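Local coordinates for protein gamma-glutamyl-gamma-aminobutyrate hydrolase PuuD (Escherichia coli, PDB 6VTV) that hydrolyses the gamma-glutamyl linkage of gamma-glutamyl-gamma-aminobutyrate, releasing 4-aminobutanoate and glutamate in the last step of putrescine degradation, at residues F115-G120 / W225-N230; L143-D148 / A202-G207; Q155-S160 / N184-Q189. All blocks are in the same frame, centred on the assembly; numbering follows the deposited sequence.

In the fold
Contact 1 is the core of the three: its touching residues are all buried, about 5 Å from the centre of the chain, where strand 114-117 and the loop after strand 220-223 bring the predicted catalytic residues together without hydrogen bonds between the segments. Contacts 2 and 3 lie farther out, about 17 and 15 Å from that centre, are only partly buried, and share one manganese ion. In contact 2 a carboxylate orients a metal-binding histidine; contact 3 relies on a methyl-on-ring contact and bridging waters. H145 O of contact 2 lies 2.6 Å from S185 OG of contact 3, while N184 OD1 of contact 3 probably accepts a hydrogen bond from H226 N of contact 1.

Contact 1: F115-G120 / W225-N230; sequences FAICRG and WHPEWN
W225 meets the strand end with its backbone: its carbonyl O lies 3.3 Å from I117 CG2, while its side chain starts out away from strand 114-117, with CB against N184. At H226 the side chain takes over. Its CG stands anti to the carbonyl carbon (chi1 -78°), and the imidazole reaches C118, with NE2 3.4 Å from C118 CB and 3.5 Å from C118 SG. The sulfur approaches obliquely, and I117 CG2 sits over one face near the rim. On the far side of the ring from the cysteine, ND1 donates to E228 OE2 at 2.6 Å. This bond uses the syn lone pair of the carboxylate and lies within 3° of the imidazole plane, so it fixes the rotation of the ring and keeps NE2 turned to the sulfur. P227 supplies the apolar part of the contact. I117 and P227 reach toward each other, I117 CD1 3.8 Å from P227 CD, and F115 CZ comes up to P227 CG at 4.0 Å; F241 of helix 235-254 covers the same cluster. E228, the third residue of the type I turn from H226 to W229, bends back at chi2, which brings OE1 to 3.6 Å from I117 CG2, while OE2 also forms a salt bridge with K34. C118 itself, with phi at +55°, occupies the sharp turn between strand 114-117 and helix 119-127, at the N-cap. This is the nucleophile elbow of the class I glutamine amidotransferase fold, and C118, H226 and E228 match the predicted Cys-His-Glu catalytic triad of the peptidase C26 family.

Contact 2: L143-D148 / A202-G207; sequences LEHRED and ARSPDG. With MN (manganese (II) ion), chain D.
D206 OD2 is gripped by two donors from the 143-148 loop. The backbone N of L143 gives it a nearly straight bond of 2.7 Å (169°) on the anti lone pair, away from OD1. H145 NE2 takes the syn lone pair at 2.9 Å, with the oxygen tilted 17° from the imidazole plane. One oxygen therefore ties the backbone of the loop and its histidine to the turn that follows strand 198-203.

The carboxylate is held in turn from its own side. D206 CG sits between the backbone N and the carbonyl carbon (chi1 54°), which folds OD1 back to S204 OG, 2.5 Å away; L208 N is a further donor to OD1. S204 OG also lies at the edge of the imidazole, 3.5 Å from H145 CE1, and H161 packs against S204 and L143. On the exposed side, L143 crosses P205 at about a right angle, CD1 4.1 Å from P205 CD, and its CG covers D206 OD2.

At the other end of the ring H145 ND1 binds manganese at 2.3 Å; H161, S185, H187, E210 and a water complete the site. Because NE2 donates to the aspartate, ND1 can offer its lone pair to the metal. This is the familiar carboxylate-histidine-metal relay, with D206 as a second-shell residue that sets the rotation of a first-shell ligand; its negative charge would be expected to make the imidazole a stronger donor to manganese.

Contact 3: Q155-S160 / N184-Q189; sequences QQYAPS and NSLHGQ. With MN (manganese (II) ion), chain D.
L186 lays its CD2 methyl over the centre of the Y157 ring, 3.7 Å from the centroid and 13° off the normal, a CH-pi contact in which the two side chains cross at about a right angle. The same methyl touches Q156 O at 3.4 Å, so L186 covers both the ring and the carbonyl at the end of helix 153-156.

N184 comes to the rim of the phenol, its amide turned 82° from the ring; ND2 gives a weak bond to Y157 O at 3.3 Å. Its OD1 is taken by the backbone N of H226, and Y157 OH pairs with K34, so both residues also face the predicted catalytic triad of this class I glutamine amidotransferase fold. Y157 stacks on W229 as well.

Waters fill in where the backbones do not pair. One takes the N-H of S185 at 2.9 Å and lies within bonding distance of Q156 O and A158 O; another accepts from S160 OG at 2.6 Å and donates to S185 O. S160 CB packs against S185 CB. Beyond it S185 OG and H187 NE2 both bind manganese at 2.2 Å, along with a water to which N184 O is an acceptor, and H187 ND1 donates to Q189 O, which steadies the imidazole.

Contact 1: F115-G120 / W225-N230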
loop_
_atom_site.group_PDB
_atom_site.type_symbol
_atom_site.label_atom_id
_atom_site.label_comp_id
_atom_site.label_asym_id
_atom_site.label_seq_id
_atom_site.Cartn_x
_atom_site.Cartn_y
_atom_site.Cartn_z
ATOM N N PHE B 115 8.810 -0.414 -14.607
ATOM C CA PHE B 115 9.877 -1.304 -14.166
ATOM C C PHE B 115 9.236 -2.499 -13.478
ATOM O O PHE B 115 8.540 -2.339 -12.470
ATOM C CB PHE B 115 10.854 -0.595 -13.226
ATOM C CG PHE B 115 12.067 -1.414 -12.889
ATOM C CD1 PHE B 115 12.686 -2.188 -13.858
ATOM C CD2 PHE B 115 12.593 -1.409 -11.607
ATOM C CE1 PHE B 115 13.803 -2.945 -13.554
ATOM C CE2 PHE B 115 13.711 -2.163 -11.297
ATOM C CZ PHE B 115 14.317 -2.931 -12.273
ATOM N N ALA B 116 9.468 -3.688 -14.025
ATOM C CA ALA B 116 8.803 -4.905 -13.587
ATOM C C ALA B 116 9.829 -5.925 -13.115
ATOM O O ALA B 116 10.891 -6.080 -13.725
ATOM C CB ALA B 116 7.956 -5.489 -14.717
ATOM N N ILE B 117 9.505 -6.622 -12.027
ATOM C CA ILE B 117 10.416 -7.558 -11.376
ATOM C C ILE B 117 9.736 -8.916 -11.266
ATOM O O ILE B 117 8.624 -9.017 -10.732
ATOM C CB ILE B 117 10.846 -7.054 -9.985
ATOM C CG1 ILE B 117 11.704 -5.792 -10.111
ATOM C CG2 ILE B 117 11.592 -8.148 -9.225
ATOM C CD1 ILE B 117 12.177 -5.239 -8.781
ATOM N N CYS B 118 10.411 -9.955 -11.769
ATOM C CA CYS B 118 10.000 -11.351 -11.635
ATOM C C CYS B 118 8.579 -11.568 -12.149
ATOM O O CYS B 118 8.373 -11.704 -13.359
ATOM C CB CYS B 118 10.131 -11.809 -10.177
ATOM S SG CYS B 118 9.868 -13.583 -9.916
ATOM N N ARG B 119 7.591 -11.607 -11.250
ATOM C CA ARG B 119 6.206 -11.724 -11.699
ATOM C C ARG B 119 5.818 -10.557 -12.595
ATOM O O ARG B 119 4.996 -10.718 -13.505
ATOM C CB ARG B 119 5.256 -11.807 -10.503
ATOM C CG ARG B 119 3.826 -12.160 -10.887
ATOM C CD ARG B 119 2.836 -11.583 -9.895
ATOM N NE ARG B 119 1.694 -12.467 -9.695
ATOM C CZ ARG B 119 0.548 -12.370 -10.359
ATOM N NH1 ARG B 119 0.387 -11.424 -11.274
ATOM N NH2 ARG B 119 -0.437 -13.219 -10.109
ATOM N N GLY B 120 6.394 -9.378 -12.353
ATOM C CA GLY B 120 6.114 -8.240 -13.210
ATOM C C GLY B 120 6.564 -8.464 -14.641
ATOM O O GLY B 120 5.855 -8.106 -15.585
ATOM N N TRP B 225 14.952 -11.608 -12.471
ATOM C CA TRP B 225 15.586 -11.747 -11.169
ATOM C C TRP B 225 15.031 -10.691 -10.212
ATOM O O TRP B 225 14.056 -9.998 -10.511
ATOM C CB TRP B 225 17.104 -11.667 -11.308
ATOM C CG TRP B 225 17.623 -10.386 -11.889
ATOM C CD1 TRP B 225 18.052 -9.290 -11.201
ATOM C CD2 TRP B 225 17.798 -10.081 -13.279
ATOM N NE1 TRP B 225 18.471 -8.315 -12.074
ATOM C CE2 TRP B 225 18.326 -8.776 -13.356
ATOM C CE3 TRP B 225 17.554 -10.782 -14.466
ATOM C CZ2 TRP B 225 18.614 -8.157 -14.571
ATOM C CZ3 TRP B 225 17.842 -10.164 -15.672
ATOM C CH2 TRP B 225 18.365 -8.866 -15.715
ATOM N N HIS B 226 15.655 -10.562 -9.039
ATOM C CA HIS B 226 15.177 -9.690 -7.967
ATOM C C HIS B 226 16.240 -8.641 -7.658
ATOM O O HIS B 226 17.050 -8.815 -6.734
ATOM C CB HIS B 226 14.829 -10.497 -6.716
ATOM C CG HIS B 226 13.513 -11.204 -6.803
ATOM N ND1 HIS B 226 12.423 -10.841 -6.041
ATOM C CD2 HIS B 226 13.111 -12.254 -7.557
ATOM C CE1 HIS B 226 11.407 -11.635 -6.324
ATOM N NE2 HIS B 226 11.798 -12.502 -7.240
ATOM N N PRO B 227 16.261 -7.532 -8.403
ATOM C CA PRO B 227 17.225 -6.464 -8.099
ATOM C C PRO B 227 16.869 -5.655 -6.862
ATOM O O PRO B 227 17.712 -4.884 -6.387
ATOM C CB PRO B 227 17.190 -5.595 -9.360
ATOM C CG PRO B 227 15.804 -5.782 -9.895
ATOM C CD PRO B 227 15.387 -7.189 -9.539
ATOM N N GLU B 228 15.658 -5.805 -6.323
ATOM C CA GLU B 228 15.285 -5.072 -5.119
ATOM C C GLU B 228 16.020 -5.573 -3.882
ATOM O O GLU B 228 16.064 -4.861 -2.873
ATOM C CB GLU B 228 13.773 -5.164 -4.895
ATOM C CG GLU B 228 13.331 -6.412 -4.144
ATOM C CD GLU B 228 13.218 -7.632 -5.039
ATOM O OE1 GLU B 228 13.526 -7.524 -6.244
ATOM O OE2 GLU B 228 12.816 -8.704 -4.536
ATOM N N TRP B 229 16.597 -6.772 -3.940
ATOM C CA TRP B 229 17.259 -7.375 -2.787
ATOM C C TRP B 229 18.519 -6.591 -2.444
ATOM O O TRP B 229 19.511 -6.651 -3.178
ATOM C CB TRP B 229 17.591 -8.833 -3.085
ATOM C CG TRP B 229 18.342 -9.510 -1.986
ATOM C CD1 TRP B 229 19.658 -9.871 -1.996
ATOM C CD2 TRP B 229 17.823 -9.917 -0.714
ATOM N NE1 TRP B 229 19.992 -10.473 -0.807
ATOM C CE2 TRP B 229 18.883 -10.514 -0.003
ATOM C CE3 TRP B 229 16.566 -9.834 -0.107
ATOM C CZ2 TRP B 229 18.725 -11.026 1.283
ATOM C CZ3 TRP B 229 16.411 -10.341 1.169
ATOM C CH2 TRP B 229 17.484 -10.930 1.851
ATOM N N ASN B 230 18.484 -5.868 -1.325
ATOM C CA ASN B 230 19.606 -5.049 -0.861
ATOM C C ASN B 230 20.175 -4.210 -2.001
ATOM O O ASN B 230 21.384 -4.175 -2.243
ATOM C CB ASN B 230 20.691 -5.917 -0.225
ATOM C CG ASN B 230 20.218 -6.611 1.038
ATOM O OD1 ASN B 230 20.251 -7.837 1.138
ATOM N ND2 ASN B 230 19.774 -5.825 2.012
#

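Contact 2: L143-D148 / A202-G207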
loop_
_atom_site.group_PDB
_atom_site.type_symbol
_atom_site.label_atom_id
_atom_site.label_comp_id
_atom_site.label_asym_id
_atom_site.label_seq_id
_atom_site.Cartn_x
_atom_site.Cartn_y
_atom_site.Cartn_z
ATOM N N LEU B 143 18.247 -24.568 -16.686
ATOM C CA LEU B 143 18.825 -24.582 -15.353
ATOM C C LEU B 143 17.719 -24.608 -14.299
ATOM O O LEU B 143 16.532 -24.448 -14.595
ATOM C CB LEU B 143 19.711 -23.354 -15.140
ATOM C CG LEU B 143 20.766 -23.052 -16.205
ATOM C CD1 LEU B 143 21.271 -21.626 -16.055
ATOM C CD2 LEU B 143 21.916 -24.039 -16.117
ATOM N N GLU B 144 18.121 -24.806 -13.048
ATOM C CA GLU B 144 17.189 -24.710 -11.927
ATOM C C GLU B 144 17.065 -23.242 -11.547
ATOM O O GLU B 144 17.962 -22.667 -10.927
ATOM C CB GLU B 144 17.659 -25.556 -10.750
ATOM C CG GLU B 144 16.720 -25.512 -9.552
ATOM C CD GLU B 144 15.286 -25.842 -9.922
ATOM O OE1 GLU B 144 14.973 -27.038 -10.096
ATOM O OE2 GLU B 144 14.473 -24.902 -10.046
ATOM N N HIS B 145 15.949 -22.624 -11.930
ATOM C CA HIS B 145 15.737 -21.204 -11.687
ATOM C C HIS B 145 15.052 -20.917 -10.358
ATOM O O HIS B 145 14.981 -19.752 -9.956
ATOM C CB HIS B 145 14.922 -20.596 -12.834
ATOM C CG HIS B 145 15.701 -20.420 -14.101
ATOM N ND1 HIS B 145 16.447 -19.291 -14.366
ATOM C CD2 HIS B 145 15.856 -21.234 -15.174
ATOM C CE1 HIS B 145 17.025 -19.415 -15.548
ATOM N NE2 HIS B 145 16.683 -20.584 -16.059
ATOM N N ARG B 146 14.557 -21.941 -9.668
ATOM C CA ARG B 146 13.901 -21.741 -8.385
ATOM C C ARG B 146 14.920 -21.662 -7.259
ATOM O O ARG B 146 16.015 -22.227 -7.337
ATOM C CB ARG B 146 12.920 -22.875 -8.095
ATOM C CG ARG B 146 11.749 -22.949 -9.047
ATOM C CD ARG B 146 10.975 -24.238 -8.847
ATOM N NE ARG B 146 11.818 -25.409 -9.064
ATOM C CZ ARG B 146 11.394 -26.664 -8.959
ATOM N NH1 ARG B 146 10.133 -26.915 -8.636
ATOM N NH2 ARG B 146 12.234 -27.667 -9.176
ATOM N N GLU B 147 14.544 -20.955 -6.198
ATOM C CA GLU B 147 15.333 -20.934 -4.982
ATOM C C GLU B 147 15.040 -22.178 -4.146
ATOM O O GLU B 147 14.060 -22.894 -4.368
ATOM C CB GLU B 147 15.039 -19.668 -4.178
ATOM C CG GLU B 147 13.799 -19.760 -3.294
ATOM C CD GLU B 147 12.494 -19.619 -4.065
ATOM O OE1 GLU B 147 12.531 -19.481 -5.308
ATOM O OE2 GLU B 147 11.422 -19.647 -3.423
ATOM N N ASP B 148 15.912 -22.438 -3.172
ATOM C CA ASP B 148 15.695 -23.522 -2.224
ATOM C C ASP B 148 14.890 -22.977 -1.052
ATOM O O ASP B 148 15.432 -22.201 -0.250
ATOM C CB ASP B 148 17.022 -24.096 -1.749
ATOM C CG ASP B 148 16.867 -25.436 -1.050
ATOM O OD1 ASP B 148 15.730 -25.788 -0.669
ATOM O OD2 ASP B 148 17.887 -26.137 -0.877
ATOM N N ALA B 202 17.990 -9.822 -22.112
ATOM C CA ALA B 202 19.023 -10.687 -21.557
ATOM C C ALA B 202 18.511 -12.119 -21.511
ATOM O O ALA B 202 17.303 -12.367 -21.482
ATOM C CB ALA B 202 19.453 -10.223 -20.160
ATOM N N ARG B 203 19.456 -13.062 -21.503
ATOM C CA ARG B 203 19.143 -14.482 -21.426
ATOM C C ARG B 203 20.099 -15.174 -20.464
ATOM O O ARG B 203 21.280 -14.829 -20.383
ATOM C CB ARG B 203 19.244 -15.178 -22.791
ATOM C CG ARG B 203 18.296 -14.678 -23.860
ATOM C CD ARG B 203 18.519 -15.466 -25.143
ATOM N NE ARG B 203 17.649 -15.031 -26.231
ATOM C CZ ARG B 203 16.476 -15.588 -26.517
ATOM N NH1 ARG B 203 16.025 -16.604 -25.795
ATOM N NH2 ARG B 203 15.754 -15.127 -27.529
ATOM N N SER B 204 19.575 -16.168 -19.746
ATOM C CA SER B 204 20.419 -17.073 -18.985
ATOM C C SER B 204 21.158 -18.004 -19.947
ATOM O O SER B 204 20.783 -18.119 -21.116
ATOM C CB SER B 204 19.576 -17.871 -17.990
ATOM O OG SER B 204 18.308 -18.208 -18.528
ATOM N N PRO B 205 22.228 -18.669 -19.489
ATOM C CA PRO B 205 22.998 -19.532 -20.404
ATOM C C PRO B 205 22.198 -20.675 -21.015
ATOM O O PRO B 205 22.694 -21.312 -21.954
ATOM C CB PRO B 205 24.133 -20.065 -19.520
ATOM C CG PRO B 205 24.274 -19.054 -18.443
ATOM C CD PRO B 205 22.882 -18.560 -18.173
ATOM N N ASP B 206 20.993 -20.958 -20.523
ATOM C CA ASP B 206 20.141 -21.992 -21.095
ATOM C C ASP B 206 19.174 -21.449 -22.141
ATOM O O ASP B 206 18.314 -22.196 -22.618
ATOM C CB ASP B 206 19.365 -22.714 -19.987
ATOM C CG ASP B 206 18.583 -21.761 -19.097
ATOM O OD1 ASP B 206 18.546 -20.547 -19.392
ATOM O OD2 ASP B 206 18.003 -22.229 -18.094
ATOM N N GLY B 207 19.292 -20.172 -22.502
ATOM C CA GLY B 207 18.432 -19.569 -23.495
ATOM C C GLY B 207 17.161 -18.948 -22.960
ATOM O O GLY B 207 16.453 -18.277 -23.722
HETATM MN MN MN D . 16.454 -17.231 -13.376
HETATM O O HOH W 1 16.474 -15.093 -12.536
#

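Contact 3: Q155-S160 / N184-Q189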
loop_
_atom_site.group_PDB
_atom_site.type_symbol
_atom_site.label_atom_id
_atom_site.label_comp_id
_atom_site.label_asym_id
_atom_site.label_seq_id
_atom_site.Cartn_x
_atom_site.Cartn_y
_atom_site.Cartn_z
ATOM N N GLN B 155 20.228 -16.864 1.647
ATOM C CA GLN B 155 20.722 -17.789 0.632
ATOM C C GLN B 155 19.781 -17.866 -0.561
ATOM O O GLN B 155 20.233 -18.066 -1.695
ATOM C CB GLN B 155 20.921 -19.182 1.230
ATOM C CG GLN B 155 21.476 -19.196 2.649
ATOM C CD GLN B 155 22.858 -18.579 2.761
ATOM O OE1 GLN B 155 23.588 -18.471 1.775
ATOM N NE2 GLN B 155 23.230 -18.180 3.973
ATOM N N GLN B 156 18.474 -17.709 -0.329
ATOM C CA GLN B 156 17.513 -17.783 -1.424
ATOM C C GLN B 156 17.719 -16.658 -2.430
ATOM O O GLN B 156 17.474 -16.843 -3.627
ATOM C CB GLN B 156 16.085 -17.746 -0.878
ATOM C CG GLN B 156 15.771 -18.811 0.161
ATOM C CD GLN B 156 14.332 -18.745 0.640
ATOM O OE1 GLN B 156 13.487 -18.102 0.015
ATOM N NE2 GLN B 156 14.046 -19.409 1.755
ATOM N N TYR B 157 18.170 -15.492 -1.968
ATOM C CA TYR B 157 18.386 -14.339 -2.828
ATOM C C TYR B 157 19.844 -14.179 -3.241
ATOM O O TYR B 157 20.200 -13.163 -3.847
ATOM C CB TYR B 157 17.886 -13.069 -2.133
ATOM C CG TYR B 157 16.380 -12.917 -2.174
ATOM C CD1 TYR B 157 15.572 -13.575 -1.257
ATOM C CD2 TYR B 157 15.768 -12.125 -3.137
ATOM C CE1 TYR B 157 14.193 -13.444 -1.294
ATOM C CE2 TYR B 157 14.391 -11.989 -3.182
ATOM C CZ TYR B 157 13.609 -12.651 -2.259
ATOM O OH TYR B 157 12.239 -12.517 -2.301
ATOM N N ALA B 158 20.690 -15.160 -2.932
ATOM C CA ALA B 158 22.082 -15.121 -3.339
ATOM C C ALA B 158 22.194 -15.259 -4.856
ATOM O O ALA B 158 21.239 -15.668 -5.521
ATOM C CB ALA B 158 22.860 -16.236 -2.641
ATOM N N PRO B 159 23.344 -14.898 -5.432
ATOM C CA PRO B 159 23.550 -15.122 -6.869
ATOM C C PRO B 159 23.279 -16.569 -7.252
ATOM O O PRO B 159 23.683 -17.503 -6.559
ATOM C CB PRO B 159 25.020 -14.749 -7.075
ATOM C CG PRO B 159 25.294 -13.747 -6.016
ATOM C CD PRO B 159 24.454 -14.137 -4.830
ATOM N N SER B 160 22.578 -16.749 -8.368
ATOM C CA SER B 160 22.129 -18.067 -8.798
ATOM C C SER B 160 22.702 -18.473 -10.146
ATOM O O SER B 160 23.220 -19.587 -10.286
ATOM C CB SER B 160 20.593 -18.104 -8.852
ATOM O OG SER B 160 20.124 -19.437 -8.961
ATOM N N ASN B 184 20.361 -13.254 -9.029
ATOM C CA ASN B 184 19.653 -14.273 -8.274
ATOM C C ASN B 184 18.521 -14.849 -9.126
ATOM O O ASN B 184 18.235 -14.377 -10.227
ATOM C CB ASN B 184 19.126 -13.705 -6.952
ATOM C CG ASN B 184 18.339 -12.419 -7.132
ATOM O OD1 ASN B 184 17.695 -12.204 -8.159
ATOM N ND2 ASN B 184 18.385 -11.555 -6.124
ATOM N N SER B 185 17.874 -15.890 -8.611
ATOM C CA SER B 185 16.815 -16.557 -9.363
ATOM C C SER B 185 15.852 -17.199 -8.379
ATOM O O SER B 185 16.253 -18.060 -7.590
ATOM C CB SER B 185 17.396 -17.602 -10.319
ATOM O OG SER B 185 16.439 -18.025 -11.276
ATOM N N LEU B 186 14.588 -16.779 -8.416
ATOM C CA LEU B 186 13.554 -17.308 -7.533
ATOM C C LEU B 186 12.235 -17.419 -8.304
ATOM O O LEU B 186 11.229 -16.795 -7.973
ATOM C CB LEU B 186 13.378 -16.434 -6.289
ATOM C CG LEU B 186 14.590 -16.092 -5.418
ATOM C CD1 LEU B 186 15.245 -14.809 -5.901
ATOM C CD2 LEU B 186 14.181 -15.962 -3.958
ATOM N N HIS B 187 12.228 -18.234 -9.357
ATOM C CA HIS B 187 11.044 -18.352 -10.195
ATOM C C HIS B 187 10.939 -19.760 -10.761
ATOM O O HIS B 187 11.929 -20.325 -11.235
ATOM C CB HIS B 187 11.062 -17.322 -11.331
ATOM C CG HIS B 187 12.265 -17.412 -12.218
ATOM N ND1 HIS B 187 12.196 -17.862 -13.519
ATOM C CD2 HIS B 187 13.563 -17.097 -11.998
ATOM C CE1 HIS B 187 13.400 -17.827 -14.059
ATOM N NE2 HIS B 187 14.248 -17.366 -13.158
ATOM N N GLY B 188 9.730 -20.317 -10.704
ATOM C CA GLY B 188 9.446 -21.615 -11.285
ATOM C C GLY B 188 8.752 -21.493 -12.623
ATOM O O GLY B 188 8.553 -22.486 -13.329
ATOM N N GLN B 189 8.367 -20.270 -12.974
ATOM C CA GLN B 189 7.794 -19.960 -14.270
ATOM C C GLN B 189 8.707 -18.986 -15.003
ATOM O O GLN B 189 9.557 -18.324 -14.398
ATOM C CB GLN B 189 6.382 -19.370 -14.133
ATOM C CG GLN B 189 5.401 -20.285 -13.414
ATOM C CD GLN B 189 3.953 -19.926 -13.685
ATOM O OE1 GLN B 189 3.648 -18.822 -14.135
ATOM N NE2 GLN B 189 3.051 -20.862 -13.415
HETATM MN MN MN D . 16.454 -17.231 -13.376
HETATM O O HOH W 2 18.763 -16.781 -6.018
HETATM O O HOH W 3 18.086 -20.142 -7.537
HETATM O O HOH W 1 16.474 -15.093 -12.536
#